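Local coordinates for protein MGS-M4 (Unidentified, PDB 4Q3M) that probably works as an aldo-keto reductase, using a nicotinamide cofactor to reduce carbonyl compounds within a TIM barrel, though its natural substrate is unknown, at residues L115-Y118 against R119-T123; G80-K83 against T84-A87; F246-D249 against E250-K254; M201-I204 against A205-H208; F169-D172 against Y173-N177. All blocks are in the same frame, centred on the assembly; numbering follows the deposited sequence.

Contact 1 (L115-Y118 against R119-T123); sequences LSTY and RAFET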
loop_
_atom_site.group_PDB
_atom_site.type_symbol
_atom_site.label_atom_id
_atom_site.label_comp_id
_atom_site.label_asym_id
_atom_site.label_seq_id
_atom_site.Cartn_x
_atom_site.Cartn_y
_atom_site.Cartn_z
ATOM N N LEU A 115 18.425 0.009 -8.848
ATOM C CA LEU A 115 19.154 -0.225 -10.089
ATOM C C LEU A 115 20.600 -0.642 -9.827
ATOM O O LEU A 115 21.127 -1.530 -10.497
ATOM C CB LEU A 115 19.121 1.026 -10.969
ATOM C CG LEU A 115 19.761 0.901 -12.352
ATOM C CD1 LEU A 115 19.143 -0.253 -13.125
ATOM C CD2 LEU A 115 19.623 2.203 -13.127
ATOM N N SER A 116 21.236 0.002 -8.851
ATOM C CA SER A 116 22.618 -0.314 -8.494
ATOM C C SER A 116 22.725 -1.736 -7.965
ATOM O O SER A 116 23.678 -2.456 -8.261
ATOM C CB SER A 116 23.148 0.671 -7.452
ATOM O OG SER A 116 24.504 0.402 -7.143
ATOM N N THR A 117 21.736 -2.125 -7.171
ATOM C CA THR A 117 21.636 -3.485 -6.666
ATOM C C THR A 117 21.377 -4.490 -7.776
ATOM O O THR A 117 21.974 -5.567 -7.813
ATOM C CB THR A 117 20.515 -3.601 -5.629
ATOM O OG1 THR A 117 20.803 -2.754 -4.508
ATOM C CG2 THR A 117 20.350 -5.028 -5.195
ATOM N N TYR A 118 20.474 -4.129 -8.680
ATOM C CA TYR A 118 20.069 -5.027 -9.749
ATOM C C TYR A 118 21.188 -5.222 -10.769
ATOM O O TYR A 118 21.310 -6.291 -11.365
ATOM C CB TYR A 118 18.812 -4.497 -10.433
ATOM C CG TYR A 118 18.070 -5.544 -11.223
ATOM C CD1 TYR A 118 17.193 -6.420 -10.596
ATOM C CD2 TYR A 118 18.247 -5.661 -12.593
ATOM C CE1 TYR A 118 16.511 -7.382 -11.314
ATOM C CE2 TYR A 118 17.570 -6.617 -13.319
ATOM C CZ TYR A 118 16.704 -7.475 -12.676
ATOM O OH TYR A 118 16.028 -8.430 -13.396
ATOM N N ARG A 119 21.998 -4.186 -10.965
ATOM C CA ARG A 119 23.167 -4.287 -11.833
ATOM C C ARG A 119 24.107 -5.368 -11.318
ATOM O O ARG A 119 24.740 -6.080 -12.098
ATOM C CB ARG A 119 23.901 -2.948 -11.922
ATOM C CG ARG A 119 23.243 -1.927 -12.837
ATOM C CD ARG A 119 23.399 -2.309 -14.300
ATOM N NE ARG A 119 22.821 -1.306 -15.189
ATOM C CZ ARG A 119 21.594 -1.372 -15.693
ATOM N NH1 ARG A 119 20.808 -2.399 -15.399
ATOM N NH2 ARG A 119 21.151 -0.411 -16.493
ATOM N N ALA A 120 24.187 -5.487 -9.996
ATOM C CA ALA A 120 24.978 -6.536 -9.370
ATOM C C ALA A 120 24.317 -7.894 -9.581
ATOM O O ALA A 120 25.001 -8.895 -9.794
ATOM C CB ALA A 120 25.164 -6.253 -7.891
ATOM N N PHE A 121 22.987 -7.921 -9.520
ATOM C CA PHE A 121 22.232 -9.135 -9.818
ATOM C C PHE A 121 22.522 -9.586 -11.245
ATOM O O PHE A 121 22.713 -10.773 -11.509
ATOM C CB PHE A 121 20.723 -8.918 -9.649
ATOM C CG PHE A 121 20.249 -8.931 -8.220
ATOM C CD1 PHE A 121 21.098 -8.603 -7.177
ATOM C CD2 PHE A 121 18.942 -9.283 -7.924
ATOM C CE1 PHE A 121 20.647 -8.616 -5.870
ATOM C CE2 PHE A 121 18.489 -9.301 -6.620
ATOM C CZ PHE A 121 19.342 -8.966 -5.592
ATOM N N GLU A 122 22.554 -8.620 -12.158
ATOM C CA GLU A 122 22.786 -8.892 -13.571
ATOM C C GLU A 122 24.186 -9.445 -13.817
ATOM O O GLU A 122 24.374 -10.324 -14.656
ATOM C CB GLU A 122 22.568 -7.624 -14.398
ATOM C CG GLU A 122 21.116 -7.181 -14.471
ATOM C CD GLU A 122 20.935 -5.889 -15.242
ATOM O OE1 GLU A 122 21.872 -5.063 -15.250
ATOM O OE2 GLU A 122 19.856 -5.699 -15.842
ATOM N N THR A 123 25.166 -8.925 -13.082
ATOM C CA THR A 123 26.534 -9.418 -13.177
ATOM C C THR A 123 26.605 -10.872 -12.718
ATOM O O THR A 123 27.253 -11.704 -13.353
ATOM C CB THR A 123 27.507 -8.565 -12.338
ATOM O OG1 THR A 123 27.515 -7.219 -12.832
ATOM C CG2 THR A 123 28.917 -9.131 -12.413
#
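Leu115 lays its CD1 methyl over one face of the Arg119 guanidinium, toward the rim of that flat group and 3.5 Å from NH1. The leucine branch reaches there because CG stands opposite the backbone N (chi1 -176°), while the arginine chain bends at chi2 (-72°) and runs alongside it in the same direction. Arginine suits the place: its flat face, with no N-H directed at it, can take a methyl, while the N-H groups serve others. NH1 of Arg119 makes a salt bridge with Glu122 OE1 at 2.9 Å, meeting it on the syn side but tilted from both group planes, and NH2 bonds to Asn149 O. All this lies on helix 111-126, which joins strands 102-105 and 133-136 in a beta-alpha-beta unit of the TIM barrel. Glu122 is buried, yet its second oxygen, OE2, accepts from the backbone amides of Lys151 and Ile152. That same OE2 sits at the edge of the Tyr118 ring, 3.5 Å from CE2, with the carboxylate turned 64° from the ring; the tyrosine OH bonds to Ile152 O. On the buried side, Thr117 points CG2 the same way as the Phe121 ring and meets its CE1 at 3.7 Å. Threonine fits this spot by giving a methyl to the aromatic ring while OG1 bonds with Asn113 O and Gly80 N.

Contact 2 (G80-K83 against T84-A87); sequences GYEK and TLEA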
loop_
_atom_site.group_PDB
_atom_site.type_symbol
_atom_site.label_atom_id
_atom_site.label_comp_id
_atom_site.label_asym_id
_atom_site.label_seq_id
_atom_site.Cartn_x
_atom_site.Cartn_y
_atom_site.Cartn_z
ATOM N N GLY A 80 23.192 -1.776 -3.137
ATOM C CA GLY A 80 24.350 -1.112 -3.707
ATOM C C GLY A 80 25.240 -2.151 -4.357
ATOM O O GLY A 80 25.379 -3.256 -3.836
ATOM N N TYR A 81 25.847 -1.795 -5.488
ATOM C CA TYR A 81 26.568 -2.754 -6.326
ATOM C C TYR A 81 27.606 -3.589 -5.575
ATOM O O TYR A 81 27.517 -4.817 -5.550
ATOM C CB TYR A 81 27.252 -2.027 -7.488
ATOM C CG TYR A 81 27.823 -2.961 -8.533
ATOM C CD1 TYR A 81 27.025 -3.458 -9.556
ATOM C CD2 TYR A 81 29.157 -3.348 -8.495
ATOM C CE1 TYR A 81 27.539 -4.312 -10.512
ATOM C CE2 TYR A 81 29.679 -4.203 -9.447
ATOM C CZ TYR A 81 28.866 -4.682 -10.453
ATOM O OH TYR A 81 29.381 -5.533 -11.404
ATOM N N GLU A 82 28.586 -2.926 -4.969
ATOM C CA GLU A 82 29.671 -3.628 -4.287
ATOM C C GLU A 82 29.188 -4.400 -3.064
ATOM O O GLU A 82 29.669 -5.498 -2.784
ATOM C CB GLU A 82 30.768 -2.647 -3.873
ATOM C CG GLU A 82 31.461 -1.963 -5.035
ATOM C CD GLU A 82 32.149 -2.940 -5.972
ATOM O OE1 GLU A 82 32.573 -4.020 -5.509
ATOM O OE2 GLU A 82 32.262 -2.628 -7.175
ATOM N N LYS A 83 28.238 -3.821 -2.339
ATOM C CA LYS A 83 27.732 -4.440 -1.121
ATOM C C LYS A 83 26.854 -5.646 -1.443
ATOM O O LYS A 83 26.768 -6.590 -0.658
ATOM C CB LYS A 83 26.951 -3.419 -0.292
ATOM C CG LYS A 83 26.947 -3.700 1.200
ATOM C CD LYS A 83 26.492 -2.477 1.983
ATOM C CE LYS A 83 26.677 -2.674 3.479
ATOM N NZ LYS A 83 26.345 -1.438 4.242
ATOM N N THR A 84 26.211 -5.611 -2.606
ATOM C CA THR A 84 25.334 -6.696 -3.034
ATOM C C THR A 84 26.136 -7.934 -3.426
ATOM O O THR A 84 25.781 -9.054 -3.057
ATOM C CB THR A 84 24.445 -6.268 -4.220
ATOM O OG1 THR A 84 23.477 -5.313 -3.772
ATOM C CG2 THR A 84 23.718 -7.465 -4.801
ATOM N N LEU A 85 27.218 -7.724 -4.172
ATOM C CA LEU A 85 28.092 -8.817 -4.588
ATOM C C LEU A 85 28.637 -9.576 -3.384
ATOM O O LEU A 85 28.749 -10.801 -3.409
ATOM C CB LEU A 85 29.252 -8.289 -5.437
ATOM C CG LEU A 85 28.916 -7.651 -6.785
ATOM C CD1 LEU A 85 30.179 -7.131 -7.453
ATOM C CD2 LEU A 85 28.200 -8.643 -7.688
ATOM N N GLU A 86 28.967 -8.837 -2.330
ATOM C CA GLU A 86 29.522 -9.426 -1.116
ATOM C C GLU A 86 28.449 -10.119 -0.282
ATOM O O GLU A 86 28.679 -11.195 0.270
ATOM C CB GLU A 86 30.227 -8.353 -0.281
ATOM C CG GLU A 86 30.799 -8.852 1.041
ATOM C CD GLU A 86 32.005 -9.762 0.868
ATOM O OE1 GLU A 86 32.494 -9.912 -0.273
ATOM O OE2 GLU A 86 32.468 -10.327 1.881
ATOM N N ALA A 87 27.276 -9.499 -0.194
ATOM C CA ALA A 87 26.168 -10.067 0.565
ATOM C C ALA A 87 25.655 -11.341 -0.093
ATOM O O ALA A 87 25.095 -12.214 0.571
ATOM C CB ALA A 87 25.049 -9.054 0.705
#
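Helix 81-94 of the TIM barrel begins here with Gly80 as its N-cap, and the first turn is closed by Thr84, which reaches back to the Gly80 carbonyl. Gly80 has a positive phi (125°), at which a beta-carbon would press against the carbonyl oxygen of the preceding residue, a good reason for glycine at this point. Two donor groups of one residue converge on Gly80 O. The amide N of Thr84 approaches at 2.8 Å, nearly along the C=O axis, whereas Thr84 OG1, also 2.8 Å from Gly80 O, comes from 50° above the carbonyl plane. OG1 can reach back in this way because it stands beside the backbone N (chi1 -70°). Asp78 O is another hydrogen-bonding partner of that hydroxyl, so its single proton has two candidate acceptors. The remaining methyl, CG2, belongs to a buried side chain packed among Leu74, Ala120 and Phe121, the mixed setting that threonine serves well. Outside this core, Tyr81 and Leu85 cross obliquely one turn apart. The tyrosine OH bonds with Thr123 OG1 on helix 111-126, tying the two neighbouring helices together, and the ring also touches Ala120. Glu82 is exposed in the first turn, where an acidic group would probably be stabilised by the helix dipole. One turn on from Tyr81, Leu85 sets its CD1 methyl 3.6 Å from Tyr81 CE2.

Contact 3 (F246-D249 against E250-K254); sequences FTLD and EEDMK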
loop_
_atom_site.group_PDB
_atom_site.type_symbol
_atom_site.label_atom_id
_atom_site.label_comp_id
_atom_site.label_asym_id
_atom_site.label_seq_id
_atom_site.Cartn_x
_atom_site.Cartn_y
_atom_site.Cartn_z
ATOM N N PHE A 246 -6.979 -31.906 -6.451
ATOM C CA PHE A 246 -8.300 -31.335 -6.687
ATOM C C PHE A 246 -8.201 -30.004 -7.424
ATOM O O PHE A 246 -7.106 -29.482 -7.641
ATOM C CB PHE A 246 -9.054 -31.156 -5.366
ATOM C CG PHE A 246 -8.676 -29.913 -4.612
ATOM C CD1 PHE A 246 -9.575 -28.866 -4.484
ATOM C CD2 PHE A 246 -7.425 -29.789 -4.031
ATOM C CE1 PHE A 246 -9.235 -27.721 -3.789
ATOM C CE2 PHE A 246 -7.079 -28.647 -3.335
ATOM C CZ PHE A 246 -7.986 -27.612 -3.213
ATOM N N THR A 247 -9.352 -29.460 -7.804
ATOM C CA THR A 247 -9.402 -28.222 -8.571
ATOM C C THR A 247 -10.511 -27.303 -8.071
ATOM O O THR A 247 -11.392 -27.729 -7.325
ATOM C CB THR A 247 -9.619 -28.504 -10.071
ATOM O OG1 THR A 247 -9.712 -27.265 -10.785
ATOM C CG2 THR A 247 -10.897 -29.301 -10.282
ATOM N N LEU A 248 -10.461 -26.041 -8.484
ATOM C CA LEU A 248 -11.488 -25.072 -8.123
ATOM C C LEU A 248 -12.225 -24.588 -9.367
ATOM O O LEU A 248 -11.605 -24.086 -10.305
ATOM C CB LEU A 248 -10.874 -23.887 -7.375
ATOM C CG LEU A 248 -10.215 -24.202 -6.030
ATOM C CD1 LEU A 248 -9.562 -22.960 -5.447
ATOM C CD2 LEU A 248 -11.233 -24.782 -5.059
ATOM N N ASP A 249 -13.546 -24.740 -9.376
ATOM C CA ASP A 249 -14.341 -24.356 -10.537
ATOM C C ASP A 249 -14.584 -22.851 -10.585
ATOM O O ASP A 249 -14.148 -22.112 -9.700
ATOM C CB ASP A 249 -15.674 -25.114 -10.558
ATOM C CG ASP A 249 -16.470 -24.955 -9.273
ATOM O OD1 ASP A 249 -16.498 -23.845 -8.701
ATOM O OD2 ASP A 249 -17.080 -25.953 -8.834
ATOM N N GLU A 250 -15.290 -22.411 -11.622
ATOM C CA GLU A 250 -15.526 -20.991 -11.860
ATOM C C GLU A 250 -16.282 -20.314 -10.720
ATOM O O GLU A 250 -15.917 -19.217 -10.295
ATOM C CB GLU A 250 -16.292 -20.799 -13.172
ATOM C CG GLU A 250 -16.824 -19.391 -13.381
ATOM C CD GLU A 250 -17.479 -19.210 -14.736
ATOM O OE1 GLU A 250 -17.764 -20.228 -15.403
ATOM O OE2 GLU A 250 -17.709 -18.049 -15.136
ATOM N N GLU A 251 -17.328 -20.968 -10.222
ATOM C CA GLU A 251 -18.154 -20.370 -9.177
ATOM C C GLU A 251 -17.388 -20.285 -7.859
ATOM O O GLU A 251 -17.651 -19.404 -7.042
ATOM C CB GLU A 251 -19.458 -21.155 -8.992
ATOM C CG GLU A 251 -19.419 -22.225 -7.911
ATOM C CD GLU A 251 -20.798 -22.752 -7.567
ATOM O OE1 GLU A 251 -20.985 -23.235 -6.430
ATOM O OE2 GLU A 251 -21.695 -22.681 -8.433
ATOM N N ASP A 252 -16.438 -21.195 -7.659
ATOM C CA ASP A 252 -15.565 -21.134 -6.492
ATOM C C ASP A 252 -14.678 -19.901 -6.574
ATOM O O ASP A 252 -14.585 -19.126 -5.624
ATOM C CB ASP A 252 -14.701 -22.393 -6.379
ATOM C CG ASP A 252 -15.471 -23.586 -5.851
ATOM O OD1 ASP A 252 -16.458 -23.383 -5.113
ATOM O OD2 ASP A 252 -15.083 -24.731 -6.167
ATOM N N MET A 253 -14.038 -19.728 -7.727
ATOM C CA MET A 253 -13.130 -18.611 -7.957
ATOM C C MET A 253 -13.834 -17.267 -7.814
ATOM O O MET A 253 -13.269 -16.315 -7.276
ATOM C CB MET A 253 -12.496 -18.724 -9.344
ATOM C CG MET A 253 -11.605 -19.942 -9.512
ATOM S SD MET A 253 -10.178 -19.892 -8.413
ATOM C CE MET A 253 -9.307 -18.471 -9.067
ATOM N N LYS A 254 -15.070 -17.196 -8.298
ATOM C CA LYS A 254 -15.846 -15.966 -8.209
ATOM C C LYS A 254 -16.347 -15.746 -6.785
ATOM O O LYS A 254 -16.635 -14.617 -6.386
ATOM C CB LYS A 254 -17.020 -15.999 -9.190
ATOM C CG LYS A 254 -17.142 -14.744 -10.039
ATOM C CD LYS A 254 -15.824 -14.422 -10.727
ATOM C CE LYS A 254 -15.940 -13.189 -11.609
ATOM N NZ LYS A 254 -14.634 -12.487 -11.752
#
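Asp249 OD1 takes the amide N-H of Asp252 at 2.8 Å, nearly along its own C-O axis, and so caps the first turn of helix 250-257. With CG set between the backbone N and the carbonyl carbon (chi1 55°), the carboxylate folds back over the turn. The Asp249 carbonyl O adds the first regular helical bond, from Met253 N at 3.1 Å. This is the tight part: the two carboxylates of Asp249 and Asp252 also lie close, 3.0 Å between OD1 of the first and OD2 of the second, their planes 24° apart. Such like charges would normally repel, but Lys207 forms salt bridges with both, and His208 NE2 bonds to Asp252 OD2; these partners probably offset the repulsion. If an alanine stood in place of Asp249, the amide of Asp252 would probably be left without its side-chain acceptor and Lys207 without one of its two salt-bridge partners. The solvent side is looser. Glu250 and Glu251 are exposed and extended, with a weak, long ion pair from Glu251 to Lys207. Across the cap, Leu248 CB meets Met253 SD at 4.2 Å, spanning the residue before the N-cap and the fourth of the helix. This contact is a hydrophobic staple, set beside the aspartate N-cap and here starting what is consistent with the C-terminal accessory helix of the aldo-keto reductase fold.

Contact 4 (M201-I204 against A205-H208); sequences MAKI and AKKH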
loop_
_atom_site.group_PDB
_atom_site.type_symbol
_atom_site.label_atom_id
_atom_site.label_comp_id
_atom_site.label_asym_id
_atom_site.label_seq_id
_atom_site.Cartn_x
_atom_site.Cartn_y
_atom_site.Cartn_z
ATOM N N MET A 201 -14.536 -18.996 2.774
ATOM C CA MET A 201 -13.433 -19.950 2.732
ATOM C C MET A 201 -13.809 -21.255 3.429
ATOM O O MET A 201 -13.420 -22.338 2.990
ATOM C CB MET A 201 -12.179 -19.360 3.382
ATOM C CG MET A 201 -11.549 -18.206 2.619
ATOM S SD MET A 201 -11.047 -18.641 0.943
ATOM C CE MET A 201 -12.328 -17.814 0.006
ATOM N N ALA A 202 -14.563 -21.141 4.516
ATOM C CA ALA A 202 -14.962 -22.305 5.299
ATOM C C ALA A 202 -15.974 -23.158 4.546
ATOM O O ALA A 202 -15.956 -24.385 4.641
ATOM C CB ALA A 202 -15.532 -21.872 6.642
ATOM N N LYS A 203 -16.856 -22.503 3.796
ATOM C CA LYS A 203 -17.888 -23.208 3.050
ATOM C C LYS A 203 -17.268 -24.020 1.919
ATOM O O LYS A 203 -17.457 -25.229 1.849
ATOM C CB LYS A 203 -18.929 -22.230 2.489
ATOM C CG LYS A 203 -19.524 -22.645 1.142
ATOM C CD LYS A 203 -19.785 -21.449 0.240
ATOM C CE LYS A 203 -20.322 -21.884 -1.119
ATOM N NZ LYS A 203 -19.281 -22.546 -1.956
ATOM N N ILE A 204 -16.505 -23.363 1.048
ATOM C CA ILE A 204 -16.022 -24.019 -0.162
ATOM C C ILE A 204 -15.041 -25.137 0.201
ATOM O O ILE A 204 -14.758 -26.015 -0.614
ATOM C CB ILE A 204 -15.390 -22.983 -1.147
ATOM C CG1 ILE A 204 -13.928 -22.659 -0.825
ATOM C CG2 ILE A 204 -16.233 -21.719 -1.224
ATOM C CD1 ILE A 204 -12.946 -23.540 -1.565
ATOM N N ALA A 205 -14.540 -25.106 1.434
ATOM C CA ALA A 205 -13.711 -26.185 1.955
ATOM C C ALA A 205 -14.538 -27.453 2.168
ATOM O O ALA A 205 -14.004 -28.562 2.142
ATOM C CB ALA A 205 -13.043 -25.760 3.253
ATOM N N LYS A 206 -15.841 -27.280 2.380
ATOM C CA LYS A 206 -16.764 -28.408 2.496
ATOM C C LYS A 206 -16.882 -29.141 1.165
ATOM O O LYS A 206 -17.091 -30.353 1.122
ATOM C CB LYS A 206 -18.149 -27.928 2.954
ATOM C CG LYS A 206 -19.234 -28.046 1.879
ATOM C CD LYS A 206 -20.554 -27.398 2.273
ATOM C CE LYS A 206 -20.411 -25.893 2.439
ATOM N NZ LYS A 206 -21.696 -25.225 2.784
ATOM N N LYS A 207 -16.726 -28.391 0.081
ATOM C CA LYS A 207 -17.024 -28.876 -1.257
ATOM C C LYS A 207 -15.955 -29.836 -1.761
ATOM O O LYS A 207 -16.246 -30.774 -2.505
ATOM C CB LYS A 207 -17.169 -27.687 -2.207
ATOM C CG LYS A 207 -17.520 -28.028 -3.638
ATOM C CD LYS A 207 -17.711 -26.748 -4.432
ATOM C CE LYS A 207 -17.898 -27.019 -5.909
ATOM N NZ LYS A 207 -18.029 -25.746 -6.668
ATOM N N HIS A 208 -14.718 -29.605 -1.338
ATOM C CA HIS A 208 -13.589 -30.390 -1.817
ATOM C C HIS A 208 -12.946 -31.205 -0.698
ATOM O O HIS A 208 -11.886 -31.802 -0.890
ATOM C CB HIS A 208 -12.554 -29.471 -2.467
ATOM C CG HIS A 208 -13.121 -28.589 -3.536
ATOM N ND1 HIS A 208 -13.463 -29.060 -4.787
ATOM C CD2 HIS A 208 -13.415 -27.267 -3.540
ATOM C CE1 HIS A 208 -13.938 -28.066 -5.515
ATOM N NE2 HIS A 208 -13.920 -26.967 -4.782
#
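Lys206 and Lys203 meet through their aliphatic parts, crossing at a slant rather than running together. The Lys206 chain bends at chi3 (65°), which brings its CE 3.6 Å from Lys203 CG, while Lys203 NZ and Lys206 NZ stay 6.0 Å apart. Lysine is suited to this exposed flank, where methylenes can pack and the ammonium groups stay apart. Beneath them Lys206 N bonds to Lys203 O at 2.7 Å, the donor lying 47° above the carbonyl plane, and Lys207 N reaches Ile204 O only weakly; both bonds span three residues. On the buried flank Ile204 turns its CD1 toward the His208 ring, 4.2 Å from CD2, and the isoleucine also packs on Ile215 and Leu248. Lys207 stretches straight out toward the acidic start of helix 250-257, its CG over one face of the His208 ring. That ring also meets the ring of Phe246, with planes at about 45°. Helix 199-207 thus presents basic side chains to helix 250-257; its place between strand 180-184 and helix 212-222 is consistent with the first of the two accessory helices of the aldo-keto reductase barrel.

Contact 5 (F169-D172 against Y173-N177); sequences FLHD and YCKKN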
loop_
_atom_site.group_PDB
_atom_site.type_symbol
_atom_site.label_atom_id
_atom_site.label_comp_id
_atom_site.label_asym_id
_atom_site.label_seq_id
_atom_site.Cartn_x
_atom_site.Cartn_y
_atom_site.Cartn_z
ATOM N N PHE A 169 -4.654 -5.998 -9.791
ATOM C CA PHE A 169 -4.061 -4.939 -10.598
ATOM C C PHE A 169 -2.571 -5.186 -10.801
ATOM O O PHE A 169 -2.075 -5.167 -11.928
ATOM C CB PHE A 169 -4.288 -3.574 -9.944
ATOM C CG PHE A 169 -3.834 -2.414 -10.783
ATOM C CD1 PHE A 169 -4.698 -1.817 -11.686
ATOM C CD2 PHE A 169 -2.546 -1.915 -10.666
ATOM C CE1 PHE A 169 -4.286 -0.748 -12.460
ATOM C CE2 PHE A 169 -2.128 -0.848 -11.439
ATOM C CZ PHE A 169 -2.999 -0.262 -12.335
ATOM N N LEU A 170 -1.864 -5.416 -9.699
ATOM C CA LEU A 170 -0.433 -5.687 -9.736
ATOM C C LEU A 170 -0.142 -6.970 -10.508
ATOM O O LEU A 170 0.831 -7.049 -11.260
ATOM C CB LEU A 170 0.128 -5.785 -8.316
ATOM C CG LEU A 170 1.617 -6.105 -8.175
ATOM C CD1 LEU A 170 2.465 -5.026 -8.833
ATOM C CD2 LEU A 170 1.993 -6.268 -6.710
ATOM N N HIS A 171 -0.999 -7.969 -10.317
ATOM C CA HIS A 171 -0.869 -9.248 -11.005
ATOM C C HIS A 171 -0.968 -9.068 -12.516
ATOM O O HIS A 171 -0.152 -9.601 -13.269
ATOM C CB HIS A 171 -1.942 -10.226 -10.524
ATOM C CG HIS A 171 -1.773 -11.618 -11.051
ATOM N ND1 HIS A 171 -2.815 -12.518 -11.118
ATOM C CD2 HIS A 171 -0.684 -12.265 -11.527
ATOM C CE1 HIS A 171 -2.375 -13.659 -11.618
ATOM N NE2 HIS A 171 -1.086 -13.533 -11.874
ATOM N N ASP A 172 -1.972 -8.312 -12.950
ATOM C CA ASP A 172 -2.171 -8.048 -14.370
ATOM C C ASP A 172 -0.985 -7.300 -14.965
ATOM O O ASP A 172 -0.546 -7.608 -16.071
ATOM C CB ASP A 172 -3.459 -7.255 -14.597
ATOM C CG ASP A 172 -4.703 -8.116 -14.480
ATOM O OD1 ASP A 172 -4.578 -9.356 -14.569
ATOM O OD2 ASP A 172 -5.804 -7.552 -14.306
ATOM N N TYR A 173 -0.469 -6.320 -14.227
ATOM C CA TYR A 173 0.689 -5.562 -14.686
ATOM C C TYR A 173 1.891 -6.475 -14.900
ATOM O O TYR A 173 2.554 -6.409 -15.935
ATOM C CB TYR A 173 1.055 -4.452 -13.697
ATOM C CG TYR A 173 2.355 -3.763 -14.056
ATOM C CD1 TYR A 173 2.386 -2.745 -15.000
ATOM C CD2 TYR A 173 3.553 -4.143 -13.465
ATOM C CE1 TYR A 173 3.572 -2.122 -15.339
ATOM C CE2 TYR A 173 4.741 -3.529 -13.800
ATOM C CZ TYR A 173 4.746 -2.519 -14.734
ATOM O OH TYR A 173 5.932 -1.909 -15.066
ATOM N N CYS A 174 2.170 -7.318 -13.909
ATOM C CA CYS A 174 3.294 -8.242 -13.981
ATOM C C CYS A 174 3.161 -9.189 -15.171
ATOM O O CYS A 174 4.125 -9.414 -15.904
ATOM C CB CYS A 174 3.416 -9.041 -12.682
ATOM S SG CYS A 174 3.916 -8.063 -11.244
ATOM N N LYS A 175 1.962 -9.731 -15.361
ATOM C CA LYS A 175 1.707 -10.651 -16.465
ATOM C C LYS A 175 1.895 -9.973 -17.819
ATOM O O LYS A 175 2.362 -10.598 -18.770
ATOM C CB LYS A 175 0.296 -11.238 -16.364
ATOM C CG LYS A 175 0.162 -12.356 -15.343
ATOM C CD LYS A 175 -1.163 -13.090 -15.492
ATOM C CE LYS A 175 -2.342 -12.185 -15.177
ATOM N NZ LYS A 175 -3.643 -12.868 -15.426
ATOM N N LYS A 176 1.533 -8.697 -17.902
ATOM C CA LYS A 176 1.720 -7.935 -19.131
ATOM C C LYS A 176 3.201 -7.693 -19.403
ATOM O O LYS A 176 3.616 -7.560 -20.554
ATOM C CB LYS A 176 0.975 -6.600 -19.065
ATOM C CG LYS A 176 -0.539 -6.723 -19.132
ATOM C CD LYS A 176 -1.207 -5.356 -19.115
ATOM C CE LYS A 176 -2.722 -5.479 -19.192
ATOM N NZ LYS A 176 -3.389 -4.148 -19.211
ATOM N N ASN A 177 3.993 -7.640 -18.337
ATOM C CA ASN A 177 5.423 -7.387 -18.459
ATOM C C ASN A 177 6.263 -8.632 -18.187
ATOM O O ASN A 177 7.448 -8.532 -17.868
ATOM C CB ASN A 177 5.841 -6.258 -17.518
ATOM C CG ASN A 177 5.254 -4.920 -17.920
ATOM O OD1 ASN A 177 5.849 -4.179 -18.704
ATOM N ND2 ASN A 177 4.078 -4.606 -17.390
#
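Lys175 crosses the face of His171 on helix 168-176, which links strands 156-160 and 180-184 in a beta-alpha-beta unit of the TIM barrel. Its CB stands 3.5 Å from His171 O, the carbonyl that also receives the Lys175 amide N-H. CG continues past the same oxygen, and CD comes to the imidazole, 3.6 Å from His171 NE2. A bend at chi3 (-65°) then carries CE over the middle of the ring, a CH-pi contact 3.8 Å from the centroid and only 11° off the ring normal. At the tip, NZ makes a long, weak salt bridge with Asp172 OD1 at 3.7 Å, the two side chains lying alongside each other. Lysine suits this exposed edge, its long chain covering the ring while the charge stays near the carboxylate. His171 itself is buried, with ND1 in a weak hydrogen bond with Arg223 NH2. Were a serine to replace His171, the Lys175 chain would probably lose the ring face beneath CE and be set free to turn, and Arg223 would lose that weak partner. Toward the barrel, Leu170 CD1 packs on Cys174 SG, small enough to sit against strands 156-160 and 180-184. Where the helix ends, Asn177 ND2 lies over one face of the Tyr173 ring and bonds, in its own amide plane, to Tyr173 O at 2.8 Å.

The five contacts form two pairs around the barrel, with contact 5 on its own. Contacts 1 and 2, with centres about 9 Å apart, lie on neighbouring helices linked by two probable hydrogen bonds of 2.9 Å, Thr117 OG1 to Gly80 N and Thr123 OG1 to Tyr81 OH, with Phe121 packed on Thr84. Contacts 3 and 4 are about 11 Å apart between centres and share a charged cluster in which Lys207 and His208 meet the acidic cap. The pairs lie on opposite sides of the chain's centre, contacts 1 and 3 being about 40 Å apart between centres. Contact 5 falls between them, about 22 Å from each of these two between centres, and its Phe169 packs on Asp270 of the second subunit.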